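Local coordinates for protein iota-carrageenase (Alteromonas sp., PDB 1H80) that hydrolyses iota-carrageenan, a sulfated galactan of red algal cell walls, at internal beta-1,4 linkages with inversion of anomeric configuration, at residues E390-S393 / Q397-I400; F100-G103 / I107-N110; V20-V25 / S50-G55. All blocks are in the same frame, centred on the assembly; numbering follows the deposited sequence.

Three short contacts illustrate how one beta-helix protein joins neighbouring pieces of chain by different chemistry in different places. Interaction 2, whose touching residues are all buried, is apolar across the segments, with two valines meeting at a bend of the solenoid. Interaction 3, partly buried, lies about 15 Å away, centre to centre; both involve strands of the stacked parallel system, but at 20-25 / 50-55 the link is instead a weak backbone bond and a lysine hydrocarbon. Interaction 1, about 36 Å from interaction 2 between centres and on the opposite side of the chain's centre, lies in a loop and the start of a small antiparallel strand pair outside that stack and depends on a side-chain hydrogen bond close to solvent.

Interaction 1. Residues E390-S393 / Q397-I400; sequences EQWS and QIYI
Trp392 and Gln397 meet edge to edge within the loop that leads into strand 399-401, the partner of strand 364-366 in a small two-stranded antiparallel sheet. The two side chains cross at about a right angle, yet their flat ends are nearly coplanar, the indole and amide planes lying 23° apart. Trp392 NE1 donates to Gln397 OE1 over 2.8 Å; the acceptor sits at the ring edge, and the N-H approaches in the amide plane on a lone pair, with a C=O...N angle of 134°. With its CG anti to the backbone N (chi1 -169°), Trp392 swings the pyrrole side of the indole toward Gln397 and Ile398. Gln397 answers with a chain extended beyond CG, which brings its carbonyl oxygen to the edge of the indole at NE1. Ile398 comes obliquely to the same indole and touches it with its CG2 branch, while the end of its CG1 branch leads away. Phe189 meets Trp392 edge-to-face and also touches Ile398, and Trp462 of helix 459-463 packs on Ile398. With the indole cut back to an alanine here, Gln397 OE1 would probably lose this donor and Ile398 CG2 would be left beside a gap. The apolar side of the contact is set by Ile398 CG2, which stands 4.0 Å from Trp392 CD1.

Interaction 2. Residues F100-G103 / I107-N110; sequences FEVG and IVRN
Val102 and Val108 meet across a short bend, and their CG1 methyls, 4.0 Å apart, form the close apolar part of this contact. The two side chains cross at about a right angle. Val108 uses both branches: chi1 of 179° sets CG1 opposite the backbone N, toward Val102, and leaves CG2 to lie against the backbone of Gly103, 3.6 Å from Gly103 N and 3.9 Å from Gly103 CA. The glycine is at home here, since at its positive phi of 85° a beta carbon would be pressed against the carbonyl oxygen of Val102. Val102 is further enclosed by Phe135, Leu137 and Val140 of strand 132-141.

The outer side is looser and mixes an exposed isoleucine with a charged arginine. Ile107 points away from residues 100-103, but its CG2 lies over one face of the Arg109 guanidinium, 3.3 Å above the plane and offset toward the rim. Arg109 folds back so that NH1 reaches Val108 O at 2.9 Å, approaching from above the carbonyl plane, 53° out of it. The same nitrogen makes a salt bridge with Asp139, which ties the segment to strand 132-141, its parallel neighbour in the stack. A buried valine pair inside and a held arginine outside, at the bend between two successive strands, each pairing in parallel with strand 132-141, suit one coil of the right-handed beta-helix of pectate lyase-like proteins.

Interaction 3. Residues V20-V25 / S50-G55; sequences VNYDLV and SRKPNG
Val20 and Gly55 join strand 20-23 to the turn that precedes strand 56-60, its parallel neighbour in the beta-helix. The polar link between the segments is a single backbone bond, weak at 3.3 Å, from Val20 N to Gly55 O. Gly55 is also the last residue of a type I beta turn that starts at Lys52, closed by Gly55 N bonding to Lys52 O over 2.9 Å; its positive phi favours a glycine. Asp19 accepts from Asn54 N and so ties the same turn to the residue before the strand.

Van der Waals contact comes mainly from the lysine's hydrocarbon. Bent at chi2 (-64°), the Lys52 chain comes across the side chains of Val20 and Tyr22 at about a right angle, and its CE lies 4.1 Å from Val20 CG1 and 3.8 Å from Tyr22 OH. Val20 also covers part of the Tyr22 ring: its CG2 stands 3.7 Å above one face, offset toward the rim, while Phe28 meets that ring edge-to-face.

Bonds within the strand segment are local. Asp23 sits at the N-cap position of the short, weakly bonded helix that follows, its OD1 accepting weakly from Val25 N, and Asn21 ND2 reaches back to Val20 O at 2.7 Å from above the carbonyl plane.

Interaction 1. Residues E390-S393 / Q397-I400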
loop_
_atom_site.group_PDB
_atom_site.type_symbol
_atom_site.label_atom_id
_atom_site.label_comp_id
_atom_site.label_asym_id
_atom_site.label_seq_id
_atom_site.Cartn_x
_atom_site.Cartn_y
_atom_site.Cartn_z
ATOM N N GLU A 390 15.456 -5.811 -19.537
ATOM C CA GLU A 390 15.871 -6.800 -18.553
ATOM C C GLU A 390 15.384 -6.378 -17.172
ATOM O O GLU A 390 14.954 -7.210 -16.371
ATOM C CB GLU A 390 17.396 -6.935 -18.555
ATOM N N GLN A 391 15.444 -5.077 -16.901
ATOM C CA GLN A 391 15.006 -4.539 -15.619
ATOM C C GLN A 391 13.483 -4.556 -15.519
ATOM O O GLN A 391 12.927 -4.935 -14.490
ATOM C CB GLN A 391 15.555 -3.121 -15.442
ATOM C CG GLN A 391 17.079 -3.091 -15.428
ATOM C CD GLN A 391 17.656 -1.692 -15.509
ATOM O OE1 GLN A 391 16.993 -0.763 -15.965
ATOM N NE2 GLN A 391 18.905 -1.542 -15.086
ATOM N N TRP A 392 12.815 -4.149 -16.594
ATOM C CA TRP A 392 11.356 -4.150 -16.639
ATOM C C TRP A 392 10.916 -4.314 -18.091
ATOM O O TRP A 392 11.052 -3.396 -18.900
ATOM C CB TRP A 392 10.784 -2.856 -16.050
ATOM C CG TRP A 392 9.301 -2.935 -15.839
ATOM C CD1 TRP A 392 8.334 -2.280 -16.542
ATOM C CD2 TRP A 392 8.616 -3.755 -14.883
ATOM N NE1 TRP A 392 7.088 -2.642 -16.088
ATOM C CE2 TRP A 392 7.232 -3.548 -15.070
ATOM C CE3 TRP A 392 9.040 -4.649 -13.890
ATOM C CZ2 TRP A 392 6.265 -4.199 -14.298
ATOM C CZ3 TRP A 392 8.077 -5.298 -13.121
ATOM C CH2 TRP A 392 6.706 -5.069 -13.332
ATOM N N SER A 393 10.393 -5.496 -18.404
ATOM C CA SER A 393 9.954 -5.840 -19.755
ATOM C C SER A 393 9.029 -4.839 -20.437
ATOM O O SER A 393 9.199 -4.541 -21.618
ATOM C CB SER A 393 9.285 -7.217 -19.749
ATOM O OG SER A 393 8.128 -7.223 -18.932
ATOM N N GLN A 397 6.304 1.875 -18.670
ATOM C CA GLN A 397 5.468 1.842 -17.473
ATOM C C GLN A 397 6.140 2.538 -16.297
ATOM O O GLN A 397 5.470 2.987 -15.367
ATOM C CB GLN A 397 5.152 0.403 -17.065
ATOM C CG GLN A 397 4.365 -0.393 -18.081
ATOM C CD GLN A 397 3.711 -1.609 -17.457
ATOM O OE1 GLN A 397 4.338 -2.341 -16.692
ATOM N NE2 GLN A 397 2.442 -1.833 -17.785
ATOM N N ILE A 398 7.463 2.630 -16.339
ATOM C CA ILE A 398 8.198 3.260 -15.252
ATOM C C ILE A 398 9.474 3.953 -15.720
ATOM O O ILE A 398 10.183 3.461 -16.598
ATOM C CB ILE A 398 8.565 2.208 -14.163
ATOM C CG1 ILE A 398 9.342 2.862 -13.017
ATOM C CG2 ILE A 398 9.401 1.096 -14.778
ATOM C CD1 ILE A 398 8.544 3.852 -12.217
ATOM N N TYR A 399 9.739 5.114 -15.134
ATOM C CA TYR A 399 10.940 5.883 -15.423
ATOM C C TYR A 399 11.522 6.283 -14.083
ATOM O O TYR A 399 10.811 6.309 -13.077
ATOM C CB TYR A 399 10.617 7.157 -16.207
ATOM C CG TYR A 399 10.131 6.907 -17.606
ATOM C CD1 TYR A 399 8.814 6.517 -17.848
ATOM C CD2 TYR A 399 11.001 7.018 -18.689
ATOM C CE1 TYR A 399 8.378 6.242 -19.135
ATOM C CE2 TYR A 399 10.576 6.742 -19.981
ATOM C CZ TYR A 399 9.265 6.354 -20.196
ATOM O OH TYR A 399 8.838 6.064 -21.468
ATOM N N ILE A 400 12.816 6.572 -14.062
ATOM C CA ILE A 400 13.463 7.014 -12.840
ATOM C C ILE A 400 14.030 8.386 -13.156
ATOM O O ILE A 400 14.702 8.571 -14.174
ATOM C CB ILE A 400 14.608 6.076 -12.400
ATOM C CG1 ILE A 400 14.058 4.676 -12.117
ATOM C CG2 ILE A 400 15.290 6.641 -11.157
ATOM C CD1 ILE A 400 15.105 3.688 -11.637
#

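Interaction 2. Residues F100-G103 / I107-N110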
loop_
_atom_site.group_PDB
_atom_site.type_symbol
_atom_site.label_atom_id
_atom_site.label_comp_id
_atom_site.label_asym_id
_atom_site.label_seq_id
_atom_site.Cartn_x
_atom_site.Cartn_y
_atom_site.Cartn_z
ATOM N N PHE A 100 1.221 -14.495 5.687
ATOM C CA PHE A 100 0.140 -14.561 6.660
ATOM C C PHE A 100 -1.200 -14.084 6.124
ATOM O O PHE A 100 -1.282 -13.052 5.461
ATOM C CB PHE A 100 0.495 -13.693 7.870
ATOM C CG PHE A 100 1.912 -13.853 8.335
ATOM C CD1 PHE A 100 2.357 -15.066 8.839
ATOM C CD2 PHE A 100 2.805 -12.787 8.258
ATOM C CE1 PHE A 100 3.675 -15.222 9.262
ATOM C CE2 PHE A 100 4.125 -12.931 8.679
ATOM C CZ PHE A 100 4.560 -14.152 9.181
ATOM N N GLU A 101 -2.251 -14.834 6.428
ATOM C CA GLU A 101 -3.591 -14.450 6.014
ATOM C C GLU A 101 -4.390 -14.263 7.295
ATOM O O GLU A 101 -4.323 -15.093 8.201
ATOM C CB GLU A 101 -4.210 -15.527 5.124
ATOM C CG GLU A 101 -3.417 -15.740 3.841
ATOM C CD GLU A 101 -4.145 -16.593 2.822
ATOM O OE1 GLU A 101 -4.574 -17.711 3.173
ATOM O OE2 GLU A 101 -4.281 -16.141 1.666
ATOM N N VAL A 102 -5.125 -13.161 7.378
ATOM C CA VAL A 102 -5.900 -12.863 8.573
ATOM C C VAL A 102 -7.348 -12.560 8.231
ATOM O O VAL A 102 -7.675 -11.454 7.801
ATOM C CB VAL A 102 -5.306 -11.649 9.319
ATOM C CG1 VAL A 102 -5.901 -11.549 10.717
ATOM C CG2 VAL A 102 -3.791 -11.765 9.373
ATOM N N GLY A 103 -8.212 -13.553 8.412
ATOM C CA GLY A 103 -9.620 -13.361 8.133
ATOM C C GLY A 103 -9.985 -13.590 6.683
ATOM O O GLY A 103 -11.072 -13.219 6.251
ATOM N N ILE A 107 -13.061 -16.081 10.339
ATOM C CA ILE A 107 -13.379 -14.848 11.037
ATOM C C ILE A 107 -12.378 -14.685 12.166
ATOM O O ILE A 107 -12.235 -15.574 13.003
ATOM C CB ILE A 107 -14.806 -14.907 11.611
ATOM C CG1 ILE A 107 -15.795 -15.185 10.475
ATOM C CG2 ILE A 107 -15.137 -13.609 12.324
ATOM C CD1 ILE A 107 -17.221 -15.422 10.935
ATOM N N VAL A 108 -11.681 -13.554 12.183
ATOM C CA VAL A 108 -10.684 -13.308 13.217
ATOM C C VAL A 108 -11.013 -12.066 14.026
ATOM O O VAL A 108 -11.334 -11.017 13.472
ATOM C CB VAL A 108 -9.284 -13.131 12.601
ATOM C CG1 VAL A 108 -8.263 -12.840 13.697
ATOM C CG2 VAL A 108 -8.896 -14.382 11.829
ATOM N N ARG A 109 -10.929 -12.196 15.345
ATOM C CA ARG A 109 -11.199 -11.087 16.246
ATOM C C ARG A 109 -10.114 -11.063 17.314
ATOM O O ARG A 109 -9.721 -12.115 17.819
ATOM C CB ARG A 109 -12.564 -11.264 16.914
ATOM C CG ARG A 109 -13.755 -11.298 15.952
ATOM C CD ARG A 109 -13.983 -9.946 15.285
ATOM N NE ARG A 109 -15.153 -9.939 14.403
ATOM C CZ ARG A 109 -15.118 -10.140 13.087
ATOM N NH1 ARG A 109 -13.968 -10.373 12.467
ATOM N NH2 ARG A 109 -16.243 -10.090 12.379
ATOM N N ASN A 110 -9.631 -9.870 17.643
ATOM C CA ASN A 110 -8.604 -9.693 18.673
ATOM C C ASN A 110 -7.323 -10.400 18.276
ATOM O O ASN A 110 -7.005 -11.483 18.772
ATOM C CB ASN A 110 -9.098 -10.240 20.009
ATOM C CG ASN A 110 -10.504 -9.798 20.324
ATOM O OD1 ASN A 110 -10.870 -8.643 20.102
ATOM N ND2 ASN A 110 -11.306 -10.717 20.850
#

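Interaction 3. Residues V20-V25 / S50-G55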
loop_
_atom_site.group_PDB
_atom_site.type_symbol
_atom_site.label_atom_id
_atom_site.label_comp_id
_atom_site.label_asym_id
_atom_site.label_seq_id
_atom_site.Cartn_x
_atom_site.Cartn_y
_atom_site.Cartn_z
ATOM N N VAL A 20 -2.567 -18.455 27.973
ATOM C CA VAL A 20 -1.245 -19.041 27.780
ATOM C C VAL A 20 -0.206 -18.141 27.128
ATOM O O VAL A 20 -0.528 -17.114 26.534
ATOM C CB VAL A 20 -1.325 -20.319 26.912
ATOM C CG1 VAL A 20 -2.193 -21.359 27.587
ATOM C CG2 VAL A 20 -1.883 -19.982 25.526
ATOM N N ASN A 21 1.050 -18.551 27.271
ATOM C CA ASN A 21 2.198 -17.882 26.663
ATOM C C ASN A 21 3.045 -19.048 26.148
ATOM O O ASN A 21 3.593 -19.822 26.941
ATOM C CB ASN A 21 3.018 -17.081 27.690
ATOM C CG ASN A 21 2.492 -15.664 27.915
ATOM O OD1 ASN A 21 3.188 -14.827 28.496
ATOM N ND2 ASN A 21 1.272 -15.393 27.470
ATOM N N TYR A 22 3.130 -19.190 24.828
ATOM C CA TYR A 22 3.907 -20.270 24.224
ATOM C C TYR A 22 5.089 -19.739 23.431
ATOM O O TYR A 22 5.116 -18.575 23.039
ATOM C CB TYR A 22 3.049 -21.103 23.269
ATOM C CG TYR A 22 1.928 -21.890 23.897
ATOM C CD1 TYR A 22 2.098 -22.545 25.118
ATOM C CD2 TYR A 22 0.710 -22.039 23.233
ATOM C CE1 TYR A 22 1.076 -23.332 25.658
ATOM C CE2 TYR A 22 -0.308 -22.823 23.760
ATOM C CZ TYR A 22 -0.120 -23.466 24.969
ATOM O OH TYR A 22 -1.128 -24.253 25.479
ATOM N N ASP A 23 6.063 -20.613 23.197
ATOM C CA ASP A 23 7.249 -20.281 22.421
ATOM C C ASP A 23 7.185 -21.190 21.193
ATOM O O ASP A 23 7.006 -22.399 21.317
ATOM C CB ASP A 23 8.512 -20.555 23.242
ATOM C CG ASP A 23 9.787 -20.222 22.489
ATOM O OD1 ASP A 23 10.099 -20.919 21.499
ATOM O OD2 ASP A 23 10.480 -19.259 22.890
ATOM N N LEU A 24 7.310 -20.603 20.009
ATOM C CA LEU A 24 7.219 -21.362 18.768
ATOM C C LEU A 24 8.193 -22.525 18.679
ATOM O O LEU A 24 7.844 -23.606 18.198
ATOM C CB LEU A 24 7.436 -20.435 17.571
ATOM C CG LEU A 24 7.334 -21.137 16.215
ATOM C CD1 LEU A 24 5.929 -21.691 16.021
ATOM C CD2 LEU A 24 7.678 -20.151 15.117
ATOM N N VAL A 25 9.416 -22.304 19.140
ATOM C CA VAL A 25 10.433 -23.344 19.081
ATOM C C VAL A 25 10.317 -24.367 20.203
ATOM O O VAL A 25 10.237 -25.571 19.956
ATOM C CB VAL A 25 11.847 -22.729 19.114
ATOM C CG1 VAL A 25 12.896 -23.831 19.207
ATOM C CG2 VAL A 25 12.075 -21.894 17.862
ATOM N N SER A 50 -5.629 -20.230 19.893
ATOM C CA SER A 50 -6.982 -19.773 19.612
ATOM C C SER A 50 -8.054 -20.647 20.255
ATOM O O SER A 50 -9.186 -20.204 20.443
ATOM C CB SER A 50 -7.215 -19.688 18.103
ATOM O OG SER A 50 -8.406 -18.968 17.837
ATOM N N ARG A 51 -7.702 -21.887 20.587
ATOM C CA ARG A 51 -8.649 -22.793 21.232
ATOM C C ARG A 51 -8.914 -22.382 22.679
ATOM O O ARG A 51 -9.932 -22.761 23.262
ATOM C CB ARG A 51 -8.131 -24.236 21.201
ATOM C CG ARG A 51 -8.297 -24.931 19.859
ATOM C CD ARG A 51 -8.097 -26.435 19.997
ATOM N NE ARG A 51 -6.691 -26.823 20.073
ATOM C CZ ARG A 51 -5.911 -27.020 19.013
ATOM N NH1 ARG A 51 -6.397 -26.867 17.789
ATOM N NH2 ARG A 51 -4.647 -27.383 19.176
ATOM N N LYS A 52 -7.999 -21.611 23.259
ATOM C CA LYS A 52 -8.156 -21.155 24.640
ATOM C C LYS A 52 -9.154 -19.997 24.685
ATOM O O LYS A 52 -9.075 -19.064 23.885
ATOM C CB LYS A 52 -6.811 -20.687 25.205
ATOM C CG LYS A 52 -5.690 -21.717 25.126
ATOM C CD LYS A 52 -5.984 -22.939 25.978
ATOM C CE LYS A 52 -4.841 -23.938 25.915
ATOM N NZ LYS A 52 -5.103 -25.140 26.757
ATOM N N PRO A 53 -10.103 -20.038 25.634
ATOM C CA PRO A 53 -11.118 -18.989 25.782
ATOM C C PRO A 53 -10.574 -17.560 25.784
ATOM O O PRO A 53 -11.129 -16.677 25.126
ATOM C CB PRO A 53 -11.786 -19.352 27.104
ATOM C CG PRO A 53 -11.735 -20.843 27.086
ATOM C CD PRO A 53 -10.314 -21.108 26.623
ATOM N N ASN A 54 -9.487 -17.338 26.516
ATOM C CA ASN A 54 -8.893 -16.009 26.607
ATOM C C ASN A 54 -7.637 -15.871 25.748
ATOM O O ASN A 54 -6.878 -14.908 25.888
ATOM C CB ASN A 54 -8.573 -15.688 28.067
ATOM C CG ASN A 54 -9.802 -15.757 28.957
ATOM O OD1 ASN A 54 -10.693 -14.915 28.865
ATOM N ND2 ASN A 54 -9.862 -16.772 29.813
ATOM N N GLY A 55 -7.424 -16.842 24.864
ATOM C CA GLY A 55 -6.278 -16.802 23.973
ATOM C C GLY A 55 -4.921 -16.752 24.637
ATOM O O GLY A 55 -4.725 -17.261 25.741
#